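Local coordinates for protein putative c-1-tetrahydrofolate synthase, cytoplasmic (Leishmania major, PDB 4A26) that acts as a bifunctional methylenetetrahydrofolate dehydrogenase and methenyltetrahydrofolate cyclohydrolase, interconverting one-carbon forms of tetrahydrofolate, at residues I118-D123 with L128-G133; K89-N92 with G98-V101; V169-S174 with E202-Y207. One frame throughout, in Å; residues are numbered along the deposited sequence.

Interaction 1: residues I118-D123 with L128-G133; sequences IHPHKD and LPVNVG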
loop_
_atom_site.group_PDB
_atom_site.type_symbol
_atom_site.label_atom_id
_atom_site.label_comp_id
_atom_site.label_asym_id
_atom_site.label_seq_id
_atom_site.Cartn_x
_atom_site.Cartn_y
_atom_site.Cartn_z
ATOM N N ILE A 118 15.845 11.644 3.667
ATOM C CA ILE A 118 14.822 12.679 3.785
ATOM C C ILE A 118 13.911 12.350 4.961
ATOM O O ILE A 118 13.528 11.197 5.155
ATOM C CB ILE A 118 13.968 12.817 2.502
ATOM C CG1 ILE A 118 14.830 13.269 1.318
ATOM C CG2 ILE A 118 12.837 13.819 2.720
ATOM C CD1 ILE A 118 14.152 13.102 -0.031
ATOM N N HIS A 119 13.588 13.367 5.752
ATOM C CA HIS A 119 12.678 13.203 6.870
ATOM C C HIS A 119 11.263 12.966 6.338
ATOM O O HIS A 119 10.816 13.677 5.436
ATOM C CB HIS A 119 12.727 14.426 7.787
ATOM C CG HIS A 119 13.839 14.377 8.787
ATOM N ND1 HIS A 119 13.744 14.947 10.038
ATOM C CD2 HIS A 119 15.063 13.797 8.731
ATOM C CE1 HIS A 119 14.865 14.736 10.702
ATOM N NE2 HIS A 119 15.683 14.042 9.932
ATOM N N PRO A 120 10.559 11.953 6.880
ATOM C CA PRO A 120 9.207 11.606 6.430
ATOM C C PRO A 120 8.274 12.797 6.238
ATOM O O PRO A 120 7.468 12.792 5.303
ATOM C CB PRO A 120 8.689 10.715 7.558
ATOM C CG PRO A 120 9.902 10.054 8.086
ATOM C CD PRO A 120 11.031 11.035 7.935
ATOM N N HIS A 121 8.390 13.803 7.106
ATOM C CA HIS A 121 7.500 14.967 7.079
ATOM C C HIS A 121 7.902 16.048 6.063
ATOM O O HIS A 121 7.203 17.051 5.928
ATOM C CB HIS A 121 7.342 15.568 8.492
ATOM C CG HIS A 121 8.537 16.340 8.977
ATOM N ND1 HIS A 121 9.541 15.767 9.730
ATOM C CD2 HIS A 121 8.874 17.644 8.834
ATOM C CE1 HIS A 121 10.449 16.683 10.017
ATOM N NE2 HIS A 121 10.067 17.830 9.487
ATOM N N LYS A 122 9.005 15.843 5.343
ATOM C CA LYS A 122 9.407 16.749 4.258
ATOM C C LYS A 122 9.475 16.042 2.897
ATOM O O LYS A 122 9.959 16.613 1.917
ATOM C CB LYS A 122 10.759 17.395 4.577
ATOM C CG LYS A 122 10.758 18.234 5.838
ATOM C CD LYS A 122 12.033 19.046 5.974
ATOM C CE LYS A 122 11.961 20.003 7.156
ATOM N NZ LYS A 122 13.123 20.932 7.209
ATOM N N ASP A 123 8.964 14.814 2.840
ATOM C CA ASP A 123 9.040 13.978 1.643
ATOM C C ASP A 123 7.955 14.374 0.635
ATOM O O ASP A 123 6.955 13.674 0.470
ATOM C CB ASP A 123 8.909 12.506 2.057
ATOM C CG ASP A 123 8.926 11.546 0.880
ATOM O OD1 ASP A 123 9.495 11.875 -0.178
ATOM O OD2 ASP A 123 8.371 10.439 1.022
ATOM N N LEU A 128 9.283 7.795 0.199
ATOM C CA LEU A 128 9.678 6.981 1.348
ATOM C C LEU A 128 8.681 5.843 1.567
ATOM O O LEU A 128 7.480 6.031 1.366
ATOM C CB LEU A 128 9.755 7.837 2.617
ATOM C CG LEU A 128 10.967 8.758 2.775
ATOM C CD1 LEU A 128 10.775 9.676 3.962
ATOM C CD2 LEU A 128 12.236 7.950 2.941
ATOM N N PRO A 129 9.173 4.653 1.959
ATOM C CA PRO A 129 8.273 3.536 2.276
ATOM C C PRO A 129 7.227 3.853 3.345
ATOM O O PRO A 129 6.068 3.466 3.205
ATOM C CB PRO A 129 9.229 2.450 2.770
ATOM C CG PRO A 129 10.496 2.727 2.057
ATOM C CD PRO A 129 10.580 4.218 1.897
ATOM N N VAL A 130 7.632 4.562 4.395
ATOM C CA VAL A 130 6.709 4.935 5.468
ATOM C C VAL A 130 5.524 5.762 4.945
ATOM O O VAL A 130 4.388 5.547 5.365
ATOM C CB VAL A 130 7.439 5.661 6.633
ATOM C CG1 VAL A 130 8.055 6.975 6.163
ATOM C CG2 VAL A 130 6.492 5.883 7.803
ATOM N N ASN A 131 5.775 6.677 4.013
ATOM C CA ASN A 131 4.679 7.427 3.378
ATOM C C ASN A 131 3.837 6.534 2.461
ATOM O O ASN A 131 2.609 6.649 2.426
ATOM C CB ASN A 131 5.213 8.647 2.623
ATOM C CG ASN A 131 5.797 9.706 3.558
ATOM O OD1 ASN A 131 5.284 9.946 4.653
ATOM N ND2 ASN A 131 6.870 10.342 3.124
ATOM N N VAL A 132 4.501 5.630 1.742
ATOM C CA VAL A 132 3.808 4.617 0.946
ATOM C C VAL A 132 2.965 3.716 1.850
ATOM O O VAL A 132 1.855 3.329 1.493
ATOM C CB VAL A 132 4.794 3.743 0.131
ATOM C CG1 VAL A 132 4.037 2.744 -0.734
ATOM C CG2 VAL A 132 5.700 4.616 -0.738
ATOM N N GLY A 133 3.501 3.393 3.026
ATOM C CA GLY A 133 2.771 2.611 4.015
ATOM C C GLY A 133 1.492 3.302 4.432
ATOM O O GLY A 133 0.405 2.757 4.273
#
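Pro-120 and Asn-131 mark the closest approach of the two backbones, with their CA atoms 6.9 Å apart. Residues 118-123 form an irregular loop after helix 111-116. Residues 128-133 start helix 129-136, and Leu-128 sits at its N-cap position. Asp-123 links loop and helix through one oxygen. Its OD2 accepts the backbone N-H of Leu-128, with OD2 2.9 Å from N. This bond is nearly straight at 169°, but the N lies on the syn side and tilted well out of the carboxylate plane. The anti lone pair of the same OD2 takes the side-chain amide of Asn-131, with ND2 2.6 Å from OD2. Carboxylate and amide are nearly coplanar, their planes 24° apart. Asp-123 reaches across because its CG stands anti to the backbone N (chi1 178°). Two bonds thus grip OD2 and hold the carboxylate in place. Asn-131 ND2 has a second, weak bond to the backbone O of Pro-120, at 3.3 Å. ND2 therefore bonds to the loop at two points, Pro-120 O and Asp-123 OD2. Beside it, Leu-128 CD1 packs on the loop backbone, 3.5 Å from Pro-120 CA. The same CD1 makes a van der Waals contact with Ile-118 O at 3.4 Å. Further out, Val-130 CG1 meets Pro-120 CB at 4.0 Å, the two side chains crossing at about a right angle. The helix also faces the second subunit, where Val-130 packs on Pro-129 of that chain. The arrangement is an aspartate side chain bonded both to the N-H of an N-cap residue and to an asparagine in the first helical turn. It fastens the loop after helix 111-116 to the start of helix 129-136, on the chain's path from the three-stranded sheet to the six-stranded one.

Interaction 2: residues K89-N92 with G98-V101; sequences KLNN and GIIV
Ile-99 reaches Leu-90 and Asn-91 with an extended side chain. Its CG1 stands anti to its own carbonyl carbon (chi1 -65°), and chi2 of 175° carries CD1 straight on to the helix end. Asn-91 starts from the far side, since its CB points away from the strand. A chi1 of -76° swings the amide back, and OD1 becomes the atom that meets the isoleucine. The two side chains cross at about a right angle. The methyl CD1 of Ile-99 meets two neighbours at the end of the helix, in directions roughly at right angles. Leu-90 CB is 3.5 Å from CD1. Asn-91 OD1 is 3.6 Å from CD1. The backbone carbon C of Leu-90 is as near as its CB, at 3.5 Å from CD1. Leu-90 CB also comes within 4.0 Å of Ile-99 CG1. The rest of the Leu-90 side chain turns to strand 39-45, where it touches Ala-41 and Ile-43. Leu-90 is in the last turn of helix 80-91, and Ile-99 is on strand 98-101, an outer strand of the three-stranded parallel sheet. Helix 80-91 joins strand 68-74 to strand 98-101 in a beta-alpha-beta crossover that passes over the central strand 39-45. No hydrogen bond joins the two segments. The polar groups of Asn-91 are used elsewhere. ND2 is bonded to Lys-117 O and Glu-88 OE1, and OD1 accepts from His-119 N. The carbonyls of Leu-90 and Asn-91 both accept from Lys-122 NZ, whose positive charge probably suits the negative end of the helix. The direct contact is van der Waals, partly against a polar oxygen, while bonds to outside residues fix the rotation of the amide that the isoleucine methyl lies against.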
loop_
_atom_site.group_PDB
_atom_site.type_symbol
_atom_site.label_atom_id
_atom_site.label_comp_id
_atom_site.label_asym_id
_atom_site.label_seq_id
_atom_site.Cartn_x
_atom_site.Cartn_y
_atom_site.Cartn_z
ATOM N N LYS A 89 21.031 18.703 5.752
ATOM C CA LYS A 89 20.978 20.148 5.956
ATOM C C LYS A 89 19.567 20.668 5.677
ATOM O O LYS A 89 19.031 21.473 6.442
ATOM C CB LYS A 89 21.993 20.867 5.063
ATOM N N LEU A 90 18.970 20.190 4.588
ATOM C CA LEU A 90 17.601 20.565 4.228
ATOM C C LEU A 90 16.582 20.013 5.228
ATOM O O LEU A 90 15.597 20.684 5.524
ATOM C CB LEU A 90 17.262 20.108 2.799
ATOM C CG LEU A 90 18.101 20.740 1.679
ATOM C CD1 LEU A 90 17.868 20.035 0.349
ATOM C CD2 LEU A 90 17.821 22.226 1.557
ATOM N N ASN A 91 16.820 18.807 5.753
ATOM C CA ASN A 91 15.962 18.253 6.804
ATOM C C ASN A 91 15.898 19.196 7.997
ATOM O O ASN A 91 14.822 19.482 8.511
ATOM C CB ASN A 91 16.457 16.880 7.284
ATOM C CG ASN A 91 16.152 15.758 6.305
ATOM O OD1 ASN A 91 15.153 15.788 5.588
ATOM N ND2 ASN A 91 17.010 14.742 6.295
ATOM N N ASN A 92 17.064 19.686 8.413
ATOM C CA ASN A 92 17.181 20.569 9.574
ATOM C C ASN A 92 17.032 22.062 9.244
ATOM O O ASN A 92 17.322 22.910 10.091
ATOM C CB ASN A 92 18.523 20.329 10.279
ATOM C CG ASN A 92 18.690 18.893 10.744
ATOM O OD1 ASN A 92 17.844 18.360 11.463
ATOM N ND2 ASN A 92 19.783 18.260 10.337
ATOM N N GLY A 98 9.326 21.195 1.936
ATOM C CA GLY A 98 9.337 20.081 0.986
ATOM C C GLY A 98 10.738 19.862 0.439
ATOM O O GLY A 98 11.493 20.821 0.227
ATOM N N ILE A 99 11.084 18.595 0.219
ATOM C CA ILE A 99 12.408 18.218 -0.278
ATOM C C ILE A 99 12.276 17.163 -1.366
ATOM O O ILE A 99 11.789 16.064 -1.110
ATOM C CB ILE A 99 13.302 17.656 0.853
ATOM C CG1 ILE A 99 13.606 18.742 1.890
ATOM C CG2 ILE A 99 14.607 17.107 0.288
ATOM C CD1 ILE A 99 14.372 18.243 3.107
ATOM N N ILE A 100 12.700 17.505 -2.581
ATOM C CA ILE A 100 12.780 16.529 -3.669
ATOM C C ILE A 100 14.215 16.410 -4.180
ATOM O O ILE A 100 14.946 17.395 -4.241
ATOM C CB ILE A 100 11.832 16.863 -4.849
ATOM C CG1 ILE A 100 12.055 18.289 -5.369
ATOM C CG2 ILE A 100 10.394 16.697 -4.420
ATOM C CD1 ILE A 100 11.535 18.514 -6.780
ATOM N N VAL A 101 14.610 15.186 -4.514
ATOM C CA VAL A 101 15.881 14.923 -5.163
ATOM C C VAL A 101 15.568 14.586 -6.602
ATOM O O VAL A 101 14.848 13.621 -6.868
ATOM C CB VAL A 101 16.614 13.743 -4.516
ATOM C CG1 VAL A 101 17.789 13.319 -5.375
ATOM C CG2 VAL A 101 17.077 14.114 -3.114
#

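Interaction 3: residues V169-S174 with E202-Y207; sequences VVLGRS and EDMIDY
Val-169 and Leu-171 carry the strand side of this contact, on strand 167-171 of the Rossmann-type NAD(P)-binding domain. Their partners Tyr-207 and Met-204 lie on helix 201-209. That helix connects strands 191-195 and 213-216, which flank strand 167-171 in the parallel sheet, so it passes across the sheet at this strand. The closer end is at Val-169, where its CA is 6.9 Å from the CA of Tyr-207. Val-169 CG2 meets the root of the tyrosine and not its ring: CG2 lies 3.9 Å from Tyr-207 CB and 3.7 Å from Tyr-207 O. The other end is wider. Leu-171 and Met-204 have their CA atoms 8.5 Å apart, and their side chains cross at about a right angle to bridge the gap. Met-204 CG stands anti to its backbone N (chi1 -178°), and the chain then bends at chi2 and chi3. Val-195 of the neighbouring strand touches Val-169, Leu-171 and Met-204 and adds to this apolar layer. The outer side of the helix is different. Glu-202 is exposed, and Asp-206 turns to the second subunit, where its OD2 forms a salt bridge with Arg-167 of that chain. The Tyr-207 ring leads away from the strand and makes a cation-pi contact with the same Arg-167 of the second subunit. Past Leu-171 the chain turns away from the helix, and Arg-173 bonds through NH2 to Asn-189 of the second subunit. In relatives the loop that follows this strand lies next to the dinucleotide. The apolar wide end comes down to one pair of atoms, Leu-171 CD2 against Met-204 CG, 4.1 Å apart.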
loop_
_atom_site.group_PDB
_atom_site.type_symbol
_atom_site.label_atom_id
_atom_site.label_comp_id
_atom_site.label_asym_id
_atom_site.label_seq_id
_atom_site.Cartn_x
_atom_site.Cartn_y
_atom_site.Cartn_z
ATOM N N VAL A 169 -10.769 0.398 -13.077
ATOM C CA VAL A 169 -9.643 -0.394 -13.547
ATOM C C VAL A 169 -8.433 0.513 -13.716
ATOM O O VAL A 169 -8.502 1.518 -14.408
ATOM C CB VAL A 169 -9.966 -1.096 -14.873
ATOM C CG1 VAL A 169 -8.736 -1.800 -15.421
ATOM C CG2 VAL A 169 -11.112 -2.082 -14.676
ATOM N N VAL A 170 -7.339 0.161 -13.047
ATOM C CA VAL A 170 -6.069 0.847 -13.213
ATOM C C VAL A 170 -5.191 -0.021 -14.095
ATOM O O VAL A 170 -4.778 -1.108 -13.687
ATOM C CB VAL A 170 -5.361 1.081 -11.862
ATOM C CG1 VAL A 170 -4.032 1.807 -12.074
ATOM C CG2 VAL A 170 -6.262 1.865 -10.910
ATOM N N LEU A 171 -4.937 0.442 -15.316
ATOM C CA LEU A 171 -4.018 -0.237 -16.220
ATOM C C LEU A 171 -2.593 0.130 -15.825
ATOM O O LEU A 171 -2.134 1.233 -16.097
ATOM C CB LEU A 171 -4.281 0.156 -17.676
ATOM C CG LEU A 171 -5.690 -0.111 -18.213
ATOM C CD1 LEU A 171 -5.785 0.344 -19.650
ATOM C CD2 LEU A 171 -6.066 -1.573 -18.102
ATOM N N GLY A 172 -1.909 -0.804 -15.167
ATOM C CA GLY A 172 -0.518 -0.613 -14.757
ATOM C C GLY A 172 -0.369 -0.577 -13.249
ATOM O O GLY A 172 -1.221 -0.028 -12.552
ATOM N N ARG A 173 0.729 -1.152 -12.761
ATOM C CA ARG A 173 0.986 -1.306 -11.326
ATOM C C ARG A 173 2.300 -0.642 -10.900
ATOM O O ARG A 173 2.893 -1.009 -9.890
ATOM C CB ARG A 173 0.999 -2.794 -10.959
ATOM C CG ARG A 173 1.971 -3.643 -11.763
ATOM C CD ARG A 173 2.018 -5.070 -11.238
ATOM N NE ARG A 173 2.746 -5.973 -12.124
ATOM C CZ ARG A 173 2.900 -7.276 -11.908
ATOM N NH1 ARG A 173 2.391 -7.850 -10.820
ATOM N NH2 ARG A 173 3.574 -8.017 -12.781
ATOM N N SER A 174 2.739 0.350 -11.670
ATOM C CA SER A 174 3.995 1.039 -11.413
ATOM C C SER A 174 3.962 1.763 -10.077
ATOM O O SER A 174 2.931 2.306 -9.688
ATOM C CB SER A 174 4.272 2.044 -12.530
ATOM O OG SER A 174 3.187 2.938 -12.691
ATOM N N GLU A 202 -7.856 -10.960 -22.611
ATOM C CA GLU A 202 -9.295 -11.214 -22.531
ATOM C C GLU A 202 -9.871 -10.733 -21.206
ATOM O O GLU A 202 -10.955 -10.153 -21.174
ATOM C CB GLU A 202 -9.610 -12.695 -22.731
ATOM C CG GLU A 202 -9.252 -13.226 -24.111
ATOM C CD GLU A 202 -7.837 -13.779 -24.190
ATOM O OE1 GLU A 202 -6.926 -13.200 -23.555
ATOM O OE2 GLU A 202 -7.640 -14.803 -24.885
ATOM N N ASP A 203 -9.137 -10.972 -20.120
ATOM C CA ASP A 203 -9.541 -10.506 -18.793
ATOM C C ASP A 203 -9.474 -8.985 -18.746
ATOM O O ASP A 203 -10.452 -8.333 -18.387
ATOM C CB ASP A 203 -8.654 -11.103 -17.696
ATOM C CG ASP A 203 -8.743 -12.627 -17.620
ATOM O OD1 ASP A 203 -9.576 -13.236 -18.328
ATOM O OD2 ASP A 203 -7.969 -13.219 -16.841
ATOM N N MET A 204 -8.329 -8.419 -19.125
ATOM C CA MET A 204 -8.189 -6.965 -19.203
ATOM C C MET A 204 -9.425 -6.376 -19.873
ATOM O O MET A 204 -10.088 -5.514 -19.305
ATOM C CB MET A 204 -6.934 -6.575 -19.988
ATOM C CG MET A 204 -6.681 -5.063 -20.072
ATOM S SD MET A 204 -6.071 -4.539 -21.687
ATOM C CE MET A 204 -7.506 -4.905 -22.690
ATOM N N ILE A 205 -9.741 -6.866 -21.069
ATOM C CA ILE A 205 -10.946 -6.440 -21.782
ATOM C C ILE A 205 -12.212 -6.642 -20.940
ATOM O O ILE A 205 -13.061 -5.753 -20.882
ATOM C CB ILE A 205 -11.106 -7.170 -23.145
ATOM C CG1 ILE A 205 -10.032 -6.700 -24.130
ATOM C CG2 ILE A 205 -12.489 -6.911 -23.736
ATOM C CD1 ILE A 205 -10.035 -7.440 -25.447
ATOM N N ASP A 206 -12.330 -7.799 -20.287
ATOM C CA ASP A 206 -13.520 -8.115 -19.490
ATOM C C ASP A 206 -13.691 -7.143 -18.327
ATOM O O ASP A 206 -14.794 -6.660 -18.076
ATOM C CB ASP A 206 -13.473 -9.558 -18.969
ATOM C CG ASP A 206 -14.773 -9.980 -18.284
ATOM O OD1 ASP A 206 -15.860 -9.628 -18.790
ATOM O OD2 ASP A 206 -14.711 -10.670 -17.243
ATOM N N TYR A 207 -12.594 -6.854 -17.630
ATOM C CA TYR A 207 -12.612 -5.888 -16.532
ATOM C C TYR A 207 -13.023 -4.496 -17.010
ATOM O O TYR A 207 -13.852 -3.841 -16.373
ATOM C CB TYR A 207 -11.245 -5.806 -15.849
ATOM C CG TYR A 207 -10.909 -6.980 -14.952
ATOM C CD1 TYR A 207 -11.660 -7.250 -13.814
ATOM C CD2 TYR A 207 -9.822 -7.800 -15.227
ATOM C CE1 TYR A 207 -11.346 -8.317 -12.981
ATOM C CE2 TYR A 207 -9.502 -8.871 -14.405
ATOM C CZ TYR A 207 -10.265 -9.125 -13.284
ATOM O OH TYR A 207 -9.946 -10.185 -12.464
#

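From the N terminus, interaction 2 comes first. It closes the short loop between helix 80-91 and strand 98-101 in the catalytic domain. Interaction 1 follows and closes a four-residue gap between the loop 118-123 and helix 129-136. Interaction 3 has 27 residues between its segments, including helix 178-187 and strand 191-195, and ties strand 167-171 to helix 201-209. The three are in series; none nest or cross. Interactions 1 and 2 touch, and the backbone O of Lys-122 is 2.8 Å from Ile-99 N, a probable hydrogen bond that attaches the loop to the strand. Interaction 3 lies about 29 Å from interaction 1, centre to centre. Both of these also touch the second subunit.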